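NADP-dependent 2-hydroxyacid dehydrogenase (Rhizobium etli, PDB 4XCV) binds NADPH and probably catalyses the interconversion of 2-oxoacids and D-2-hydroxyacids. Local coordinates at residues Val8-Lys13 and Thr25-Arg30; Tyr50-Lys55 and Ala292-Val297; Val69-Gly74 and Glu308-Val313. All blocks are in the same frame, centred on the assembly; numbering follows the deposited sequence. Where two conformers were deposited one is given.

All three contacts join the five-stranded parallel sheet that contains strands 8-12, 50-54 and 69-72 to elements packed against it. Interactions 1 and 2 adjoin through backbone hydrogen bonding of these neighbouring strands, such as L9 O to L52 N at 2.8 Å, and interactions 2 and 3 adjoin through A51 O to F71 N at 2.7 Å. Interaction 2 lies in the core, a purely apolar strand-helix contact with every touching residue buried. Interactions 1 and 3 pair buried strand residues with loops that contribute partly exposed R30 and L310. An aromatic face and an arginine distinguish interaction 1; interaction 3 buries the least surface, 102 Å² against 168 Å² for each of the others.

Interaction 1. Residues Val8-Lys13 and Thr25-Arg30; sequences VLVDIK and TAFADR
V8 covers one face of the F27 ring, its CG2 standing 3.9 Å from the ring centroid and 17° off the normal, a CH-pi geometry. The methyl is displaced toward the rim, where V8 CG2 and F27 CD1 are 3.7 Å apart. V8 CG1 rests on the same face at the far end of the ring, 3.9 Å from F27 CZ, so the forked side chain spans the aromatic and crosses it at about a right angle. With V8 CG1 anti to the backbone N (chi1 174°), CG2 falls beside that nitrogen, where it can also meet the loop residue R30. V10 adds a looser touch, CG2 approaching F27 CE2 obliquely at 4.3 Å.

The aliphatic part of R30 extends the apolar surface: its CD lies 3.9 Å from V8 CG2. Beyond CD the side chain turns polar. NE and NH2 grip D29 side-on, each in a nearly straight bond of 2.9 Å, R30 NE to D29 OD1 and R30 NH2 to D29 OD2; both oxygens are met from above the carboxylate plane, OD1 by 49°. A second charge, E305, forms a salt bridge with R30 NH1. A backbone bond from R30 N to F27 O draws the loop into a turn. An alanine at F27 is likely to leave both methyls of V8 without the ring face they rest on and to open a gap between strand and loop.

The loop leads from helix 16-23 to edge strand 32-34, which lies beside strand 8-12 in the parallel sheet. Helix 292-305 also borders the loop, at the same residues that face the strand: E298 accepts a hydrogen bond from the backbone N of F27, and I301 touches R30.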
loop_
_atom_site.group_PDB
_atom_site.type_symbol
_atom_site.label_atom_id
_atom_site.label_comp_id
_atom_site.label_asym_id
_atom_site.label_seq_id
_atom_site.Cartn_x
_atom_site.Cartn_y
_atom_site.Cartn_z
ATOM N N VAL A 8 -20.180 -33.550 13.433
ATOM C CA VAL A 8 -19.349 -33.318 12.244
ATOM C C VAL A 8 -17.983 -33.972 12.413
ATOM O O VAL A 8 -17.364 -33.831 13.446
ATOM C CB VAL A 8 -19.163 -31.814 12.046
ATOM C CG1 VAL A 8 -18.195 -31.489 10.908
ATOM C CG2 VAL A 8 -20.499 -31.115 11.856
ATOM N N LEU A 9 -17.551 -34.715 11.407
ATOM C CA LEU A 9 -16.217 -35.334 11.439
ATOM C C LEU A 9 -15.172 -34.269 11.122
ATOM O O LEU A 9 -15.312 -33.555 10.139
ATOM C CB LEU A 9 -16.175 -36.446 10.428
ATOM C CG LEU A 9 -14.944 -37.316 10.272
ATOM C CD1 LEU A 9 -15.342 -38.572 9.530
ATOM C CD2 LEU A 9 -13.838 -36.610 9.506
ATOM N N VAL A 10 -14.130 -34.208 11.944
ATOM C CA VAL A 10 -13.068 -33.212 11.768
ATOM C C VAL A 10 -11.728 -33.937 11.756
ATOM O O VAL A 10 -11.347 -34.579 12.744
ATOM C CB VAL A 10 -13.091 -32.162 12.901
ATOM C CG1 VAL A 10 -11.958 -31.148 12.767
ATOM C CG2 VAL A 10 -14.455 -31.488 12.973
ATOM N N ASP A 11 -11.035 -33.842 10.619
ATOM C CA ASP A 11 -9.694 -34.429 10.474
ATOM C C ASP A 11 -8.814 -33.404 9.801
ATOM O O ASP A 11 -8.700 -33.383 8.553
ATOM C CB ASP A 11 -9.721 -35.700 9.642
ATOM C CG ASP A 11 -8.345 -36.347 9.487
ATOM O OD1 ASP A 11 -7.312 -35.906 10.057
ATOM O OD2 ASP A 11 -8.277 -37.343 8.752
ATOM N N ILE A 12 -8.248 -32.528 10.610
ATOM C CA ILE A 12 -7.450 -31.420 10.103
ATOM C C ILE A 12 -6.093 -31.402 10.818
ATOM O O ILE A 12 -6.008 -31.348 12.035
ATOM C CB ILE A 12 -8.215 -30.083 10.210
ATOM C CG1 ILE A 12 -8.620 -29.751 11.644
ATOM C CG2 ILE A 12 -9.473 -30.144 9.345
ATOM C CD1 ILE A 12 -9.468 -28.475 11.721
ATOM N N LYS A 13 -5.037 -31.480 10.029
ATOM C CA LYS A 13 -3.679 -31.546 10.564
ATOM C C LYS A 13 -3.074 -30.158 10.890
ATOM O O LYS A 13 -2.003 -29.786 10.371
ATOM C CB LYS A 13 -2.790 -32.336 9.594
ATOM C CG LYS A 13 -3.345 -33.695 9.154
ATOM C CD LYS A 13 -3.618 -34.646 10.317
ATOM C CE LYS A 13 -3.473 -36.117 9.892
ATOM N NZ LYS A 13 -4.707 -36.651 9.224
ATOM N N THR A 25 -16.400 -24.926 21.246
ATOM C CA THR A 25 -17.535 -24.015 21.021
ATOM C C THR A 25 -18.152 -24.136 19.622
ATOM O O THR A 25 -19.101 -23.407 19.300
ATOM C CB THR A 25 -17.152 -22.552 21.272
ATOM O OG1 THR A 25 -16.049 -22.130 20.475
ATOM C CG2 THR A 25 -16.834 -22.362 22.781
ATOM N N ALA A 26 -17.643 -25.042 18.819
ATOM C CA ALA A 26 -18.115 -25.195 17.452
ATOM C C ALA A 26 -19.229 -26.225 17.364
ATOM O O ALA A 26 -19.335 -27.191 18.137
ATOM C CB ALA A 26 -17.000 -25.637 16.533
ATOM N N PHE A 27 -20.036 -26.076 16.320
ATOM C CA PHE A 27 -21.063 -27.064 16.022
ATOM C C PHE A 27 -21.949 -27.344 17.224
ATOM O O PHE A 27 -22.192 -28.524 17.573
ATOM C CB PHE A 27 -20.409 -28.369 15.521
ATOM C CG PHE A 27 -19.495 -28.173 14.331
ATOM C CD1 PHE A 27 -19.961 -27.649 13.134
ATOM C CD2 PHE A 27 -18.144 -28.531 14.404
ATOM C CE1 PHE A 27 -19.106 -27.437 12.063
ATOM C CE2 PHE A 27 -17.311 -28.341 13.340
ATOM C CZ PHE A 27 -17.778 -27.794 12.174
ATOM N N ALA A 28 -22.413 -26.291 17.920
ATOM C CA ALA A 28 -22.951 -26.519 19.272
ATOM C C ALA A 28 -24.230 -27.329 19.325
ATOM O O ALA A 28 -24.588 -27.856 20.393
ATOM C CB ALA A 28 -23.150 -25.202 20.016
ATOM N N ASP A 29 -24.935 -27.445 18.215
ATOM C CA ASP A 29 -26.136 -28.279 18.168
ATOM C C ASP A 29 -25.893 -29.753 17.943
ATOM O O ASP A 29 -26.848 -30.543 17.986
ATOM C CB ASP A 29 -27.139 -27.750 17.129
ATOM C CG ASP A 29 -26.599 -27.778 15.693
ATOM O OD1 ASP A 29 -25.360 -27.913 15.510
ATOM O OD2 ASP A 29 -27.412 -27.570 14.744
ATOM N N ARG A 30 -24.654 -30.139 17.660
ATOM C CA ARG A 30 -24.391 -31.519 17.291
ATOM C C ARG A 30 -23.053 -32.108 17.748
ATOM O O ARG A 30 -22.935 -33.288 17.851
ATOM C CB ARG A 30 -24.565 -31.699 15.782
ATOM C CG ARG A 30 -23.590 -30.881 14.956
ATOM C CD ARG A 30 -24.044 -30.806 13.520
ATOM N NE ARG A 30 -25.194 -29.925 13.387
ATOM C CZ ARG A 30 -25.999 -29.896 12.338
ATOM N NH1 ARG A 30 -25.851 -30.708 11.327
ATOM N NH2 ARG A 30 -26.981 -29.027 12.327
#

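Interaction 2. Residues Tyr50-Lys55 and Ala292-Val297; sequences YALLWK and ALFRHV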
loop_
_atom_site.group_PDB
_atom_site.type_symbol
_atom_site.label_atom_id
_atom_site.label_comp_id
_atom_site.label_asym_id
_atom_site.label_seq_id
_atom_site.Cartn_x
_atom_site.Cartn_y
_atom_site.Cartn_z
ATOM N N TYR A 50 -21.290 -34.814 7.463
ATOM C CA TYR A 50 -20.372 -33.759 7.029
ATOM C C TYR A 50 -18.989 -34.070 7.546
ATOM O O TYR A 50 -18.831 -34.469 8.724
ATOM C CB TYR A 50 -20.824 -32.400 7.566
ATOM C CG TYR A 50 -22.284 -32.111 7.352
ATOM C CD1 TYR A 50 -22.817 -32.043 6.065
ATOM C CD2 TYR A 50 -23.129 -31.910 8.411
ATOM C CE1 TYR A 50 -24.161 -31.778 5.864
ATOM C CE2 TYR A 50 -24.468 -31.625 8.220
ATOM C CZ TYR A 50 -24.995 -31.577 6.951
ATOM O OH TYR A 50 -26.333 -31.279 6.749
ATOM N N ALA A 51 -17.973 -33.855 6.710
ATOM C CA ALA A 51 -16.580 -34.042 7.101
ATOM C C ALA A 51 -15.801 -32.795 6.739
ATOM O O ALA A 51 -15.858 -32.337 5.579
ATOM C CB ALA A 51 -15.986 -35.239 6.431
ATOM N N LEU A 52 -15.013 -32.306 7.676
ATOM C CA LEU A 52 -14.088 -31.178 7.530
ATOM C C LEU A 52 -12.692 -31.781 7.517
ATOM O O LEU A 52 -12.248 -32.360 8.527
ATOM C CB LEU A 52 -14.279 -30.217 8.699
ATOM C CG LEU A 52 -13.301 -29.076 8.823
ATOM C CD1 LEU A 52 -13.212 -28.257 7.544
ATOM C CD2 LEU A 52 -13.679 -28.234 10.024
ATOM N N LEU A 53 -12.012 -31.676 6.368
ATOM C CA LEU A 53 -10.811 -32.428 6.083
ATOM C C LEU A 53 -9.665 -31.553 5.611
ATOM O O LEU A 53 -9.828 -30.662 4.758
ATOM C CB LEU A 53 -11.165 -33.455 4.984
ATOM C CG LEU A 53 -12.336 -34.428 5.254
ATOM C CD1 LEU A 53 -12.458 -35.419 4.092
ATOM C CD2 LEU A 53 -12.166 -35.171 6.555
ATOM N N TRP A 54 -8.489 -31.811 6.154
ATOM C CA TRP A 54 -7.257 -31.206 5.650
ATOM C C TRP A 54 -6.193 -32.276 5.757
ATOM O O TRP A 54 -5.816 -32.697 6.869
ATOM C CB TRP A 54 -6.857 -29.925 6.385
ATOM C CG TRP A 54 -5.791 -29.137 5.637
ATOM C CD1 TRP A 54 -5.973 -28.411 4.480
ATOM C CD2 TRP A 54 -4.399 -28.992 5.978
ATOM N NE1 TRP A 54 -4.800 -27.830 4.098
ATOM C CE2 TRP A 54 -3.810 -28.173 4.981
ATOM C CE3 TRP A 54 -3.593 -29.470 7.018
ATOM C CZ2 TRP A 54 -2.459 -27.809 5.011
ATOM C CZ3 TRP A 54 -2.236 -29.106 7.042
ATOM C CH2 TRP A 54 -1.687 -28.288 6.043
ATOM N N LYS A 55 -5.755 -32.734 4.587
ATOM C CA LYS A 55 -4.804 -33.849 4.483
ATOM C C LYS A 55 -5.376 -35.062 5.243
ATOM O O LYS A 55 -4.724 -35.584 6.168
ATOM C CB LYS A 55 -3.423 -33.452 5.011
ATOM C CG LYS A 55 -2.774 -32.288 4.248
ATOM C CD LYS A 55 -1.278 -32.180 4.520
ATOM N N ALA A 292 -12.624 -18.927 12.124
ATOM C CA ALA A 292 -13.252 -18.573 10.896
ATOM C C ALA A 292 -13.629 -19.783 10.047
ATOM O O ALA A 292 -14.705 -19.825 9.437
ATOM C CB ALA A 292 -12.340 -17.653 10.061
ATOM N N LEU A 293 -12.779 -20.809 10.010
ATOM C CA LEU A 293 -13.097 -22.050 9.269
ATOM C C LEU A 293 -14.409 -22.679 9.782
ATOM O O LEU A 293 -15.248 -23.108 9.032
ATOM C CB LEU A 293 -11.934 -23.085 9.400
ATOM C CG LEU A 293 -12.145 -24.478 8.843
ATOM C CD1 LEU A 293 -12.441 -24.435 7.349
ATOM C CD2 LEU A 293 -10.894 -25.293 9.165
ATOM N N PHE A 294 -14.537 -22.742 11.109
ATOM C CA PHE A 294 -15.674 -23.393 11.725
ATOM C C PHE A 294 -16.920 -22.569 11.543
ATOM O O PHE A 294 -17.958 -23.122 11.257
ATOM C CB PHE A 294 -15.344 -23.702 13.198
ATOM C CG PHE A 294 -14.230 -24.660 13.298
ATOM C CD1 PHE A 294 -14.497 -25.999 13.214
ATOM C CD2 PHE A 294 -12.907 -24.244 13.290
ATOM C CE1 PHE A 294 -13.493 -26.919 13.181
ATOM C CE2 PHE A 294 -11.889 -25.169 13.249
ATOM C CZ PHE A 294 -12.210 -26.517 13.214
ATOM N N ARG A 295 -16.832 -21.250 11.646
ATOM C CA ARG A 295 -17.991 -20.440 11.331
ATOM C C ARG A 295 -18.476 -20.627 9.888
ATOM O O ARG A 295 -19.680 -20.698 9.616
ATOM C CB ARG A 295 -17.696 -18.954 11.566
ATOM C CG ARG A 295 -17.391 -18.560 12.985
ATOM C CD ARG A 295 -18.477 -18.914 13.978
ATOM N NE ARG A 295 -18.334 -20.287 14.484
ATOM C CZ ARG A 295 -17.443 -20.706 15.370
ATOM N NH1 ARG A 295 -17.451 -21.992 15.758
ATOM N NH2 ARG A 295 -16.553 -19.861 15.917
ATOM N N HIS A 296 -17.518 -20.744 8.976
ATOM C CA HIS A 296 -17.841 -20.988 7.550
ATOM C C HIS A 296 -18.568 -22.321 7.342
ATOM O O HIS A 296 -19.583 -22.411 6.640
ATOM C CB HIS A 296 -16.507 -20.916 6.758
ATOM C CG HIS A 296 -16.477 -21.732 5.509
ATOM N ND1 HIS A 296 -17.029 -21.325 4.322
ATOM C CD2 HIS A 296 -15.921 -22.946 5.272
ATOM C CE1 HIS A 296 -16.809 -22.248 3.400
ATOM N NE2 HIS A 296 -16.159 -23.253 3.962
ATOM N N VAL A 297 -18.054 -23.375 7.968
ATOM C CA VAL A 297 -18.645 -24.686 7.801
ATOM C C VAL A 297 -20.061 -24.700 8.392
ATOM O O VAL A 297 -21.027 -25.216 7.805
ATOM C CB VAL A 297 -17.789 -25.820 8.408
ATOM C CG1 VAL A 297 -18.557 -27.106 8.347
ATOM C CG2 VAL A 297 -16.460 -25.933 7.672
#
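This is an apolar strand-to-helix contact in the buried layer between the five-stranded parallel sheet and helix 292-305, which runs roughly antiparallel to strand 50-54. The segment axes approach to 11.0 Å and run at 149°, and no hydrogen bond crosses between them. One side chain, L52, carries the strand's share. Its CG is anti to the backbone N (chi1 173°), which sends the two methyls out toward the helix. L52 CD1 meets L293 CD1 tip to tip at 3.9 Å and also V297 CG2 at 4.0 Å. L293 and V297 are one helical turn apart, joined by the backbone bond from V297 N to L293 O, so this methyl is shared between successive turns. The other branch is more tightly packed: L52 CD2 lies 3.4 Å from F294 CE1, approaching the ring obliquely, with the two side chains crossing at about a right angle.

Neighbouring strands complete the apolar layer. I12 of strand 8-12 touches both L52 and F294, and F71 of strand 69-72 touches L52 and V297, while V22 and L23 of helix 16-23 pack against F294.

Interaction 3. Residues Val69-Gly74 and Glu308-Val313; sequences VIFSGG and EPLQFV
One face of the F71 ring carries V69 CG1, 3.6 Å above the plane and offset toward the rim; L310 comes from this same side but obliquely, its CD2 reaching F71 CZ at 4.5 Å. At that distance F71 offers L310 only a loose touch.

The closer meeting is with V69. L310 and V69 reach toward each other tip to tip, and L310 CD1 sits evenly between the two branches, 3.9 Å from V69 CG1 and 3.9 Å from V69 CG2. L310 CG is anti to the carbonyl carbon (chi1 -68°), a setting that directs the isobutyl group to the strand. V69 thus links the pair: its CG1 lies over F71 while also facing the leucine methyl. No hydrogen bond crosses here, and the contacts that do are between apolar side chains.

Polar bonds hold the loop's backbone to helix 292-305 instead, with Q311 N bonded to Q300 OE1 and P309 O to R303 NH2. V92 of edge strand 91-92 and F304 of that helix also touch L310. Such a return of the C-terminal chain onto the domain opened by the N-terminal strands, a flavodoxin-like parallel alpha/beta domain distinct from the coenzyme-binding one, is a feature of the D-isomer-specific 2-hydroxyacid dehydrogenase fold.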
loop_
_atom_site.group_PDB
_atom_site.type_symbol
_atom_site.label_atom_id
_atom_site.label_comp_id
_atom_site.label_asym_id
_atom_site.label_seq_id
_atom_site.Cartn_x
_atom_site.Cartn_y
_atom_site.Cartn_z
ATOM N N VAL A 69 -21.465 -34.061 2.396
ATOM C CA VAL A 69 -20.676 -32.904 1.996
ATOM C C VAL A 69 -19.305 -33.055 2.616
ATOM O O VAL A 69 -19.180 -33.426 3.792
ATOM C CB VAL A 69 -21.282 -31.545 2.452
ATOM C CG1 VAL A 69 -20.486 -30.406 1.800
ATOM C CG2 VAL A 69 -22.772 -31.457 2.114
ATOM N N ILE A 70 -18.282 -32.727 1.830
ATOM C CA ILE A 70 -16.928 -32.550 2.328
ATOM C C ILE A 70 -16.564 -31.057 2.353
ATOM O O ILE A 70 -16.766 -30.357 1.344
ATOM C CB ILE A 70 -15.900 -33.316 1.452
ATOM C CG1 ILE A 70 -16.099 -34.820 1.622
ATOM C CG2 ILE A 70 -14.468 -32.909 1.744
ATOM C CD1 ILE A 70 -15.503 -35.616 0.504
ATOM N N PHE A 71 -16.010 -30.614 3.477
ATOM C CA PHE A 71 -15.507 -29.275 3.632
ATOM C C PHE A 71 -14.014 -29.306 3.696
ATOM O O PHE A 71 -13.420 -29.991 4.534
ATOM C CB PHE A 71 -16.085 -28.611 4.881
ATOM C CG PHE A 71 -17.572 -28.429 4.831
ATOM C CD1 PHE A 71 -18.084 -27.292 4.238
ATOM C CD2 PHE A 71 -18.447 -29.374 5.318
ATOM C CE1 PHE A 71 -19.448 -27.086 4.155
ATOM C CE2 PHE A 71 -19.824 -29.176 5.257
ATOM C CZ PHE A 71 -20.321 -28.018 4.681
ATOM N N SER A 72 -13.366 -28.584 2.783
ATOM C CA SER A 72 -11.929 -28.391 2.888
ATOM C C SER A 72 -11.584 -27.545 4.099
ATOM O O SER A 72 -12.245 -26.558 4.405
ATOM C CB SER A 72 -11.403 -27.702 1.616
ATOM O OG SER A 72 -9.991 -27.604 1.733
ATOM N N GLY A 73 -10.525 -27.930 4.807
ATOM C CA GLY A 73 -9.995 -27.128 5.883
ATOM C C GLY A 73 -9.123 -25.988 5.464
ATOM O O GLY A 73 -8.668 -25.187 6.285
ATOM N N GLY A 74 -8.874 -25.936 4.159
ATOM C CA GLY A 74 -8.062 -24.892 3.535
ATOM C C GLY A 74 -8.757 -24.210 2.401
ATOM O O GLY A 74 -9.777 -24.676 1.883
ATOM N N GLU A 308 -31.034 -24.826 0.729
ATOM C CA GLU A 308 -30.379 -23.896 -0.154
ATOM C C GLU A 308 -29.088 -24.441 -0.716
ATOM O O GLU A 308 -28.494 -25.358 -0.143
ATOM C CB GLU A 308 -30.099 -22.606 0.629
ATOM C CG GLU A 308 -31.402 -21.933 1.033
ATOM C CD GLU A 308 -31.182 -20.641 1.802
ATOM O OE1 GLU A 308 -30.121 -20.510 2.449
ATOM O OE2 GLU A 308 -32.030 -19.718 1.630
ATOM N N PRO A 309 -28.583 -23.850 -1.811
ATOM C CA PRO A 309 -27.340 -24.313 -2.404
ATOM C C PRO A 309 -26.142 -24.071 -1.533
ATOM O O PRO A 309 -26.004 -22.990 -0.958
ATOM C CB PRO A 309 -27.188 -23.463 -3.690
ATOM C CG PRO A 309 -28.451 -22.766 -3.845
ATOM C CD PRO A 309 -29.236 -22.783 -2.588
ATOM N N LEU A 310 -25.241 -25.028 -1.491
ATOM C CA LEU A 310 -23.917 -24.802 -0.952
ATOM C C LEU A 310 -23.188 -23.789 -1.793
ATOM O O LEU A 310 -23.384 -23.739 -3.032
ATOM C CB LEU A 310 -23.124 -26.065 -0.935
ATOM C CG LEU A 310 -23.580 -27.162 0.025
ATOM C CD1 LEU A 310 -23.011 -28.520 -0.416
ATOM C CD2 LEU A 310 -23.241 -26.885 1.490
ATOM N N GLN A 311 -22.391 -22.973 -1.151
ATOM C CA GLN A 311 -21.534 -22.005 -1.841
ATOM C C GLN A 311 -20.090 -22.522 -1.904
ATOM O O GLN A 311 -19.678 -23.355 -1.115
ATOM C CB GLN A 311 -21.607 -20.669 -1.108
ATOM C CG GLN A 311 -22.996 -20.073 -1.118
ATOM C CD GLN A 311 -23.183 -18.907 -0.213
ATOM O OE1 GLN A 311 -22.670 -18.859 0.901
ATOM N NE2 GLN A 311 -23.983 -17.945 -0.686
ATOM N N PHE A 312 -19.304 -21.988 -2.822
ATOM C CA PHE A 312 -17.871 -22.272 -2.901
ATOM C C PHE A 312 -17.594 -23.745 -3.202
ATOM O O PHE A 312 -16.585 -24.302 -2.737
ATOM C CB PHE A 312 -17.119 -21.805 -1.635
ATOM C CG PHE A 312 -17.528 -20.454 -1.159
ATOM C CD1 PHE A 312 -17.308 -19.324 -1.947
ATOM C CD2 PHE A 312 -18.196 -20.313 0.031
ATOM C CE1 PHE A 312 -17.715 -18.084 -1.494
ATOM C CE2 PHE A 312 -18.585 -19.075 0.492
ATOM C CZ PHE A 312 -18.373 -17.976 -0.282
ATOM N N VAL A 313 -18.467 -24.362 -3.970
ATOM C CA VAL A 313 -18.307 -25.746 -4.368
ATOM C C VAL A 313 -17.288 -25.819 -5.478
ATOM O O VAL A 313 -17.349 -25.025 -6.439
ATOM C CB VAL A 313 -19.626 -26.380 -4.804
ATOM C CG1 VAL A 313 -19.441 -27.819 -5.268
ATOM C CG2 VAL A 313 -20.672 -26.297 -3.692
#